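Local structure of glycosyl hydrolase (Rhizobium leguminosarum bv. trifolii, 5NDX) at residues R2-N8 with V382-L388; P100-F104 with R115-L119; R552-W556 with R601-C605. The protein probably hydrolyses O-glycosidic bonds as a family 39 glycoside hydrolase, and is the bacterial orthologue of human alpha-L-iduronidase. The protein carries 2 engineered substitutions. One frame throughout, in Å; residues are numbered along the deposited sequence.

Contact 1: residues R2-N8 with V382-L388; sequences RERTRIN and VTAEPPL
With CG set between its backbone N and carbonyl carbon (chi1 43°) and a bend at chi3 (76°), Arg2 brings its guanidinium against the carbonyls of the cis-proline turn that follows strand 378-385. This turn ends an antiparallel pairing of strands 4-10 and 378-385, neighbours in the large mixed sheet of the beta domain. Arg2 NH2 gives a nearly straight bond to Pro387 O (2.7 Å), whereas Arg2 NH1 reaches Pro386 O at 3.3 Å, from above that carbonyl's plane. Arg2 NH1 also donates to Thr5 OG1 (2.8 Å), and all three acceptors lie in the guanidinium plane. Asp393 takes the NE side through a salt bridge, so the rotation of the group is fixed, with Leu388 CD1 over one face. Further along, Arg6 and Glu385 exchange two backbone bonds, as do Asn8 and Thr383. Between these hydrogen-bonded pairs, Ile7 faces Ala384 in a non-hydrogen-bonded one. The Ile7 and Val382 side chains lie side by side, Ile7 CG2 3.7 Å from Val382 CG2, while Ile7 CD1 approaches Leu388 CD1. On the other face of the sheet, the Arg6 side chain turns away to a salt bridge with Glu429. A water accepts from Asn8 ND2 (2.7 Å), donates to Asn8 O and hydrogen-bonds to Thr383 OG1.

Contact 2: residues P100-F104 with R115-L119; sequences PSGLF and RWRDL
Pro100 to Leu103 form a tight turn, with Leu103 N bonded to Pro100 O (3.1 Å) and positive phi at Ser101 and Gly102, that brings Pro100, Leu103 and Phe104 against helix 110-131. The segment belongs to the loop joining strand 91-95 to this helix in the TIM barrel, so the contact folds a beta-alpha loop back onto the helix it leads into. Asn99 OD1 accepts from Phe104 N, just after the turn.

Phe104 has the largest share of the contact. Its ring and the six-membered ring of Trp116 form an edge-to-face (T-shaped) pair, with centroids 4.9 Å apart and planes at 90°. The indole is the edge: Trp116 CE3 stands over the centre of the Phe104 face, 3.5 Å above its plane. CG of Trp116 is anti to the backbone N (chi1 -172°), which sends the indole from the helix over the phenylalanine. The phenyl rim meanwhile abuts the helix backbone, with Phe104 CE2 3.4 Å from Trp116 N. Tyr62 and Tyr162 also meet the indole, making it part of a larger aromatic cluster.

Leu119, one helical turn on, fills in beside the two rings: Leu119 CD2 lies over a face of the indole, offset toward the rim, and also meets Pro100 CG at 4.2 Å. Arg115 reaches past Phe104 to Leu103 with an extended chain, crossing Leu103 obliquely. Arg115 CG packs against Phe104 CZ (3.8 Å), whereas Arg115 NH2 lies 3.4 Å from Leu103 CD2, a methyl that sits at the guanidinium edge, in its plane.

Contact 3: residues R552-W556 with R601-C605; sequences RMLFW and RYAVC
Leu554 meets Tyr602 over the face of the phenol ring: its CD1 methyl stands above the ring centre, 4.0 Å from the centroid and only 2° off the normal, a CH-pi contact. The sister methyl, Leu554 CD2, lies toward the root of the tyrosine, 3.8 Å from Tyr602 CD1, so the branched end of the leucine spans the ring from its centre to the CB side. Leu554 CD2 also touches Val604 CG2 more loosely, at 4.3 Å, and thereby joins the two halves of the contact.

At the outer end of the phenol, Arg552 crosses Tyr602 at about a right angle. Its aliphatic root does the touching, with Arg552 CG 3.3 Å from Tyr602 OH and CB close behind. The chain then bends at chi2 and carries the guanidinium away to a salt bridge with Glu550, while the tyrosine hydroxyl is hydrogen-bonded to His593.

The two strands lie in different sheets, a three-stranded one holding 549-557 and a four-stranded one holding 601-607, which pack face to face as in a fibronectin type III sandwich. The axes of segments 552-556 and 601-605 pass 9.6 Å apart at 39°, an interval filled by side chains; a tryptophan from one sheet and a tyrosine from the other are familiar elements of the core of that fold.

Trp556 and Val604 come from opposite directions. Trp556 chi1 of 65°, with CG between the backbone N and the carbonyl carbon, lays the indole so that a face is turned to Val604. Val604 CG1 sits over the pyrrole part, 3.5 Å from Trp556 CE2, and Val604 CG2 reaches the benzo side, 4.1 Å from Trp556 CZ3. Val569 of the valine's own sheet packs against Leu554 and Trp556, and the ring of Tyr567 meets the indole edge-to-face.

The three contacts sample three parts of the fold. Contact 1 joins the N-terminal strand to strand 378-385 in the beta domain, and the whole TIM barrel, with contact 2 inside it, is strung along the chain between those two segments. Contact 2 lies on the far side of the chain's centre, on a helix of the barrel, with its centre about 58 Å from that of contact 1. Contact 3 follows both in sequence, in the C-terminal sandwich, about 43 Å from each between centres. None touches another, and each lies within a different part of the fold; contact 1 holds the two ends of the barrel-bearing region side by side.

Contact 1: residues R2-N8 with V382-L388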
loop_
_atom_site.group_PDB
_atom_site.type_symbol
_atom_site.label_atom_id
_atom_site.label_comp_id
_atom_site.label_asym_id
_atom_site.label_seq_id
_atom_site.Cartn_x
_atom_site.Cartn_y
_atom_site.Cartn_z
ATOM N N ARG A 2 -25.439 15.954 6.157
ATOM C CA ARG A 2 -25.854 15.556 7.560
ATOM C C ARG A 2 -25.218 16.494 8.635
ATOM O O ARG A 2 -24.080 16.963 8.445
ATOM C CB ARG A 2 -25.565 14.062 7.866
ATOM C CG ARG A 2 -24.202 13.511 7.398
ATOM C CD ARG A 2 -23.878 12.099 7.944
ATOM N NE ARG A 2 -24.623 11.012 7.262
ATOM C CZ ARG A 2 -25.479 10.123 7.807
ATOM N NH1 ARG A 2 -25.730 9.984 9.131
ATOM N NH2 ARG A 2 -26.086 9.287 6.959
ATOM N N GLU A 3 -25.926 16.825 9.730
ATOM C CA GLU A 3 -25.288 17.705 10.767
ATOM C C GLU A 3 -24.624 16.990 11.953
ATOM O O GLU A 3 -23.514 17.392 12.343
ATOM C CB GLU A 3 -26.183 18.812 11.330
ATOM C CG GLU A 3 -25.306 19.903 11.956
ATOM C CD GLU A 3 -26.069 21.133 12.336
ATOM O OE1 GLU A 3 -25.661 22.279 11.924
ATOM O OE2 GLU A 3 -27.083 20.916 13.056
ATOM N N ARG A 4 -25.314 16.006 12.539
ATOM C CA ARG A 4 -24.759 15.222 13.638
ATOM C C ARG A 4 -25.237 13.803 13.554
ATOM O O ARG A 4 -26.399 13.579 13.408
ATOM C CB ARG A 4 -25.084 15.799 15.015
ATOM C CG ARG A 4 -24.534 14.932 16.131
ATOM C CD ARG A 4 -24.557 15.706 17.398
ATOM N NE ARG A 4 -24.254 15.000 18.648
ATOM C CZ ARG A 4 -25.147 14.455 19.473
ATOM N NH1 ARG A 4 -26.440 14.358 19.186
ATOM N NH2 ARG A 4 -24.718 13.978 20.617
ATOM N N THR A 5 -24.336 12.865 13.672
ATOM C CA THR A 5 -24.690 11.469 13.687
ATOM C C THR A 5 -24.198 10.793 14.952
ATOM O O THR A 5 -23.028 10.952 15.307
ATOM C CB THR A 5 -24.109 10.734 12.455
ATOM O OG1 THR A 5 -24.564 11.376 11.261
ATOM C CG2 THR A 5 -24.590 9.284 12.447
ATOM N N ARG A 6 -25.074 10.045 15.620
ATOM C CA ARG A 6 -24.678 9.218 16.777
ATOM C C ARG A 6 -24.379 7.846 16.200
ATOM O O ARG A 6 -25.215 7.279 15.498
ATOM C CB ARG A 6 -25.743 9.169 17.927
ATOM C CG ARG A 6 -26.104 10.536 18.572
ATOM C CD ARG A 6 -27.194 10.589 19.718
ATOM N NE ARG A 6 -26.827 9.664 20.814
ATOM C CZ ARG A 6 -26.541 9.951 22.106
ATOM N NH1 ARG A 6 -26.607 11.188 22.654
ATOM N NH2 ARG A 6 -26.201 8.935 22.899
ATOM N N ILE A 7 -23.151 7.353 16.397
ATOM C CA ILE A 7 -22.751 6.027 15.917
ATOM C C ILE A 7 -22.411 5.157 17.135
ATOM O O ILE A 7 -21.608 5.576 17.962
ATOM C CB ILE A 7 -21.552 6.142 14.996
ATOM C CG1 ILE A 7 -21.877 7.044 13.795
ATOM C CG2 ILE A 7 -21.142 4.795 14.441
ATOM C CD1 ILE A 7 -20.704 7.196 12.838
ATOM N N ASN A 8 -23.043 3.988 17.250
ATOM C CA ASN A 8 -22.735 3.017 18.266
ATOM C C ASN A 8 -22.147 1.799 17.593
ATOM O O ASN A 8 -22.756 1.197 16.692
ATOM C CB ASN A 8 -23.948 2.573 19.126
ATOM C CG ASN A 8 -23.527 1.490 20.167
ATOM O OD1 ASN A 8 -22.928 1.778 21.213
ATOM N ND2 ASN A 8 -23.754 0.222 19.820
ATOM N N VAL A 382 -22.775 -2.142 13.969
ATOM C CA VAL A 382 -22.839 -0.710 14.109
ATOM C C VAL A 382 -24.267 -0.271 13.859
ATOM O O VAL A 382 -24.928 -0.790 12.990
ATOM C CB VAL A 382 -21.798 0.021 13.179
ATOM C CG1 VAL A 382 -21.785 -0.569 11.810
ATOM C CG2 VAL A 382 -22.103 1.512 13.058
ATOM N N THR A 383 -24.724 0.696 14.637
ATOM C CA THR A 383 -25.996 1.381 14.398
ATOM C C THR A 383 -25.712 2.874 14.417
ATOM O O THR A 383 -24.965 3.352 15.261
ATOM C CB THR A 383 -26.995 1.059 15.522
ATOM O OG1 THR A 383 -26.409 1.446 16.747
ATOM C CG2 THR A 383 -27.284 -0.438 15.630
ATOM N N ALA A 384 -26.325 3.609 13.516
ATOM C CA ALA A 384 -26.145 5.033 13.432
ATOM C C ALA A 384 -27.504 5.717 13.362
ATOM O O ALA A 384 -28.413 5.191 12.773
ATOM C CB ALA A 384 -25.374 5.351 12.210
ATOM N N GLU A 385 -27.627 6.881 13.965
ATOM C CA GLU A 385 -28.819 7.682 13.829
ATOM C C GLU A 385 -28.373 9.088 13.484
ATOM O O GLU A 385 -27.650 9.703 14.280
ATOM C CB GLU A 385 -29.659 7.655 15.119
ATOM C CG GLU A 385 -30.945 8.547 15.076
ATOM C CD GLU A 385 -31.932 8.352 13.857
ATOM O OE1 GLU A 385 -32.235 7.203 13.443
ATOM O OE2 GLU A 385 -32.441 9.372 13.295
ATOM N N PRO A 386 -28.784 9.620 12.328
ATOM C CA PRO A 386 -29.501 8.907 11.289
ATOM C C PRO A 386 -28.665 7.787 10.689
ATOM O O PRO A 386 -27.442 7.805 10.840
ATOM C CB PRO A 386 -29.759 9.963 10.200
ATOM C CG PRO A 386 -29.453 11.252 10.839
ATOM C CD PRO A 386 -28.474 10.989 11.946
ATOM N N PRO A 387 -29.319 6.814 10.038
ATOM C CA PRO A 387 -28.548 5.745 9.417
ATOM C C PRO A 387 -27.529 6.269 8.421
ATOM O O PRO A 387 -27.712 7.313 7.800
ATOM C CB PRO A 387 -29.618 4.886 8.717
ATOM C CG PRO A 387 -30.842 5.071 9.612
ATOM C CD PRO A 387 -30.778 6.572 9.905
ATOM N N LEU A 388 -26.410 5.579 8.352
ATOM C CA LEU A 388 -25.343 5.963 7.435
ATOM C C LEU A 388 -25.831 5.694 6.012
ATOM O O LEU A 388 -26.497 4.701 5.783
ATOM C CB LEU A 388 -24.116 5.131 7.719
ATOM C CG LEU A 388 -22.968 5.712 8.509
ATOM C CD1 LEU A 388 -23.283 6.871 9.416
ATOM C CD2 LEU A 388 -22.114 4.616 9.147
HETATM O O HOH W 1 -24.577 -1.051 17.606
#

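Contact 2: residues P100-F104 with R115-L119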
loop_
_atom_site.group_PDB
_atom_site.type_symbol
_atom_site.label_atom_id
_atom_site.label_comp_id
_atom_site.label_asym_id
_atom_site.label_seq_id
_atom_site.Cartn_x
_atom_site.Cartn_y
_atom_site.Cartn_z
ATOM N N PRO A 100 13.865 -10.836 -21.867
ATOM C CA PRO A 100 15.311 -10.754 -21.646
ATOM C C PRO A 100 16.113 -10.707 -22.965
ATOM O O PRO A 100 15.961 -11.593 -23.793
ATOM C CB PRO A 100 15.623 -12.030 -20.875
ATOM C CG PRO A 100 14.305 -12.458 -20.281
ATOM C CD PRO A 100 13.305 -12.085 -21.325
ATOM N N SER A 101 16.917 -9.656 -23.120
ATOM C CA SER A 101 17.706 -9.384 -24.317
ATOM C C SER A 101 16.860 -9.402 -25.596
ATOM O O SER A 101 17.340 -9.856 -26.611
ATOM C CB SER A 101 18.848 -10.402 -24.439
ATOM O OG SER A 101 19.669 -10.424 -23.295
ATOM N N GLY A 102 15.602 -8.966 -25.545
ATOM C CA GLY A 102 14.703 -9.056 -26.707
ATOM C C GLY A 102 14.512 -10.438 -27.348
ATOM O O GLY A 102 14.042 -10.538 -28.452
ATOM N N LEU A 103 14.843 -11.510 -26.655
ATOM C CA LEU A 103 14.828 -12.857 -27.247
ATOM C C LEU A 103 13.486 -13.364 -27.710
ATOM O O LEU A 103 13.453 -14.239 -28.557
ATOM C CB LEU A 103 15.328 -13.900 -26.255
ATOM C CG LEU A 103 16.796 -14.283 -26.278
ATOM C CD1 LEU A 103 17.703 -13.071 -26.420
ATOM C CD2 LEU A 103 17.081 -15.063 -25.004
ATOM N N PHE A 104 12.396 -12.910 -27.112
ATOM C CA PHE A 104 11.075 -13.434 -27.440
ATOM C C PHE A 104 10.441 -12.533 -28.500
ATOM O O PHE A 104 10.377 -11.333 -28.326
ATOM C CB PHE A 104 10.239 -13.604 -26.162
ATOM C CG PHE A 104 10.778 -14.687 -25.257
ATOM C CD1 PHE A 104 11.819 -14.416 -24.367
ATOM C CD2 PHE A 104 10.308 -15.972 -25.348
ATOM C CE1 PHE A 104 12.366 -15.417 -23.575
ATOM C CE2 PHE A 104 10.851 -16.988 -24.562
ATOM C CZ PHE A 104 11.875 -16.712 -23.671
ATOM N N ARG A 115 10.686 -22.259 -24.579
ATOM C CA ARG A 115 11.754 -21.478 -23.983
ATOM C C ARG A 115 11.209 -20.551 -22.821
ATOM O O ARG A 115 11.837 -20.431 -21.764
ATOM C CB ARG A 115 12.427 -20.675 -25.097
ATOM C CG ARG A 115 13.671 -19.894 -24.708
ATOM C CD ARG A 115 14.610 -19.552 -25.888
ATOM N NE ARG A 115 15.754 -18.726 -25.432
ATOM C CZ ARG A 115 16.758 -19.144 -24.627
ATOM N NH1 ARG A 115 16.818 -20.399 -24.163
ATOM N NH2 ARG A 115 17.731 -18.304 -24.267
ATOM N N TRP A 116 10.037 -19.950 -23.032
ATOM C CA TRP A 116 9.338 -19.159 -22.017
ATOM C C TRP A 116 8.967 -20.019 -20.809
ATOM O O TRP A 116 9.268 -19.641 -19.678
ATOM C CB TRP A 116 8.083 -18.468 -22.575
ATOM C CG TRP A 116 7.499 -17.513 -21.585
ATOM C CD1 TRP A 116 6.467 -17.752 -20.719
ATOM C CD2 TRP A 116 7.942 -16.176 -21.332
ATOM N NE1 TRP A 116 6.222 -16.637 -19.960
ATOM C CE2 TRP A 116 7.123 -15.658 -20.297
ATOM C CE3 TRP A 116 8.956 -15.369 -21.861
ATOM C CZ2 TRP A 116 7.284 -14.350 -19.792
ATOM C CZ3 TRP A 116 9.105 -14.054 -21.374
ATOM C CH2 TRP A 116 8.263 -13.561 -20.353
ATOM N N ARG A 117 8.359 -21.181 -21.064
ATOM C CA ARG A 117 8.096 -22.168 -20.022
ATOM C C ARG A 117 9.364 -22.438 -19.204
ATOM O O ARG A 117 9.341 -22.445 -17.943
ATOM C CB ARG A 117 7.524 -23.452 -20.607
ATOM C CG ARG A 117 7.302 -24.584 -19.596
ATOM C CD ARG A 117 7.415 -25.981 -20.244
ATOM N NE ARG A 117 8.727 -26.220 -20.865
ATOM C CZ ARG A 117 8.980 -27.120 -21.845
ATOM N NH1 ARG A 117 8.026 -27.907 -22.347
ATOM N NH2 ARG A 117 10.203 -27.224 -22.354
ATOM N N ASP A 118 10.472 -22.610 -19.905
ATOM C CA ASP A 118 11.719 -22.948 -19.227
ATOM C C ASP A 118 12.249 -21.775 -18.403
ATOM O O ASP A 118 12.820 -21.998 -17.364
ATOM C CB ASP A 118 12.785 -23.413 -20.219
ATOM C CG ASP A 118 12.456 -24.778 -20.867
ATOM O OD1 ASP A 118 11.597 -25.550 -20.366
ATOM O OD2 ASP A 118 13.097 -25.067 -21.885
ATOM N N LEU A 119 12.071 -20.547 -18.886
ATOM C CA LEU A 119 12.418 -19.339 -18.117
ATOM C C LEU A 119 11.635 -19.277 -16.771
ATOM O O LEU A 119 12.214 -19.102 -15.700
ATOM C CB LEU A 119 12.177 -18.106 -18.981
ATOM C CG LEU A 119 12.180 -16.774 -18.241
ATOM C CD1 LEU A 119 13.534 -16.552 -17.587
ATOM C CD2 LEU A 119 11.822 -15.686 -19.225
#

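Contact 3: residues R552-W556 with R601-C605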
loop_
_atom_site.group_PDB
_atom_site.type_symbol
_atom_site.label_atom_id
_atom_site.label_comp_id
_atom_site.label_asym_id
_atom_site.label_seq_id
_atom_site.Cartn_x
_atom_site.Cartn_y
_atom_site.Cartn_z
ATOM N N ARG A 552 20.429 9.405 7.934
ATOM C CA ARG A 552 20.353 7.955 8.237
ATOM C C ARG A 552 18.917 7.463 8.206
ATOM O O ARG A 552 18.085 7.994 8.913
ATOM C CB ARG A 552 20.926 7.709 9.623
ATOM C CG ARG A 552 22.381 8.167 9.800
ATOM C CD ARG A 552 23.359 7.331 8.969
ATOM N NE ARG A 552 24.753 7.791 9.131
ATOM C CZ ARG A 552 25.344 8.780 8.448
ATOM N NH1 ARG A 552 24.723 9.471 7.496
ATOM N NH2 ARG A 552 26.587 9.089 8.716
ATOM N N MET A 553 18.625 6.471 7.389
ATOM C CA MET A 553 17.354 5.811 7.382
ATOM C C MET A 553 17.409 4.619 8.326
ATOM O O MET A 553 18.299 3.777 8.178
ATOM C CB MET A 553 17.024 5.324 5.985
ATOM C CG MET A 553 15.647 4.723 5.849
ATOM S SD MET A 553 14.435 6.057 6.110
ATOM C CE MET A 553 12.993 5.087 6.469
ATOM N N LEU A 554 16.463 4.567 9.268
ATOM C CA LEU A 554 16.292 3.465 10.204
ATOM C C LEU A 554 15.082 2.634 9.781
ATOM O O LEU A 554 14.020 3.195 9.372
ATOM C CB LEU A 554 16.077 3.994 11.620
ATOM C CG LEU A 554 17.260 4.496 12.442
ATOM C CD1 LEU A 554 17.957 5.643 11.738
ATOM C CD2 LEU A 554 16.834 4.957 13.836
ATOM N N PHE A 555 15.214 1.320 9.901
ATOM C CA PHE A 555 14.153 0.339 9.604
ATOM C C PHE A 555 14.241 -0.723 10.697
ATOM O O PHE A 555 15.336 -1.094 11.074
ATOM C CB PHE A 555 14.396 -0.295 8.229
ATOM C CG PHE A 555 13.389 -1.340 7.844
ATOM C CD1 PHE A 555 12.021 -0.999 7.669
ATOM C CD2 PHE A 555 13.794 -2.682 7.585
ATOM C CE1 PHE A 555 11.083 -1.960 7.235
ATOM C CE2 PHE A 555 12.856 -3.658 7.189
ATOM C CZ PHE A 555 11.490 -3.296 7.007
ATOM N N TRP A 556 13.103 -1.189 11.203
ATOM C CA TRP A 556 13.058 -2.173 12.267
ATOM C C TRP A 556 11.774 -2.957 12.162
ATOM O O TRP A 556 11.017 -2.756 11.215
ATOM C CB TRP A 556 13.243 -1.509 13.636
ATOM C CG TRP A 556 12.205 -0.579 14.070
ATOM C CD1 TRP A 556 11.121 -0.854 14.826
ATOM C CD2 TRP A 556 12.191 0.828 13.837
ATOM N NE1 TRP A 556 10.415 0.291 15.066
ATOM C CE2 TRP A 556 11.048 1.341 14.471
ATOM C CE3 TRP A 556 13.017 1.697 13.119
ATOM C CZ2 TRP A 556 10.688 2.688 14.401
ATOM C CZ3 TRP A 556 12.691 3.071 13.102
ATOM C CH2 TRP A 556 11.518 3.536 13.740
ATOM N N ARG A 601 24.982 6.803 18.083
ATOM C CA ARG A 601 24.303 5.544 18.345
ATOM C C ARG A 601 22.774 5.797 18.408
ATOM O O ARG A 601 22.315 6.715 19.111
ATOM C CB ARG A 601 24.826 4.944 19.654
ATOM C CG ARG A 601 24.457 3.490 19.863
ATOM C CD ARG A 601 25.267 2.810 20.982
ATOM N NE ARG A 601 24.990 1.361 20.996
ATOM C CZ ARG A 601 25.551 0.442 20.190
ATOM N NH1 ARG A 601 26.485 0.773 19.296
ATOM N NH2 ARG A 601 25.197 -0.843 20.289
ATOM N N TYR A 602 22.018 4.955 17.696
ATOM C CA TYR A 602 20.556 5.009 17.614
ATOM C C TYR A 602 19.944 4.008 18.576
ATOM O O TYR A 602 20.535 2.986 18.837
ATOM C CB TYR A 602 20.101 4.728 16.179
ATOM C CG TYR A 602 20.379 5.881 15.247
ATOM C CD1 TYR A 602 19.636 7.066 15.331
ATOM C CD2 TYR A 602 21.390 5.803 14.302
ATOM C CE1 TYR A 602 19.886 8.139 14.486
ATOM C CE2 TYR A 602 21.645 6.861 13.432
ATOM C CZ TYR A 602 20.904 8.023 13.549
ATOM O OH TYR A 602 21.185 9.047 12.723
ATOM N N ALA A 603 18.801 4.355 19.149
ATOM C CA ALA A 603 17.960 3.437 19.929
ATOM C C ALA A 603 16.478 3.654 19.520
ATOM O O ALA A 603 16.090 4.785 19.214
ATOM C CB ALA A 603 18.123 3.684 21.423
ATOM N N VAL A 604 15.700 2.575 19.439
ATOM C CA VAL A 604 14.276 2.650 19.174
ATOM C C VAL A 604 13.530 2.011 20.347
ATOM O O VAL A 604 13.896 0.905 20.751
ATOM C CB VAL A 604 13.934 1.975 17.829
ATOM C CG1 VAL A 604 12.452 2.076 17.568
ATOM C CG2 VAL A 604 14.665 2.666 16.695
ATOM N N CYS A 605 12.539 2.728 20.907
ATOM C CA CYS A 605 11.683 2.267 21.999
ATOM C C CYS A 605 10.263 2.123 21.489
ATOM O O CYS A 605 9.831 2.924 20.676
ATOM C CB CYS A 605 11.697 3.292 23.151
ATOM S SG CYS A 605 13.427 3.658 23.659
#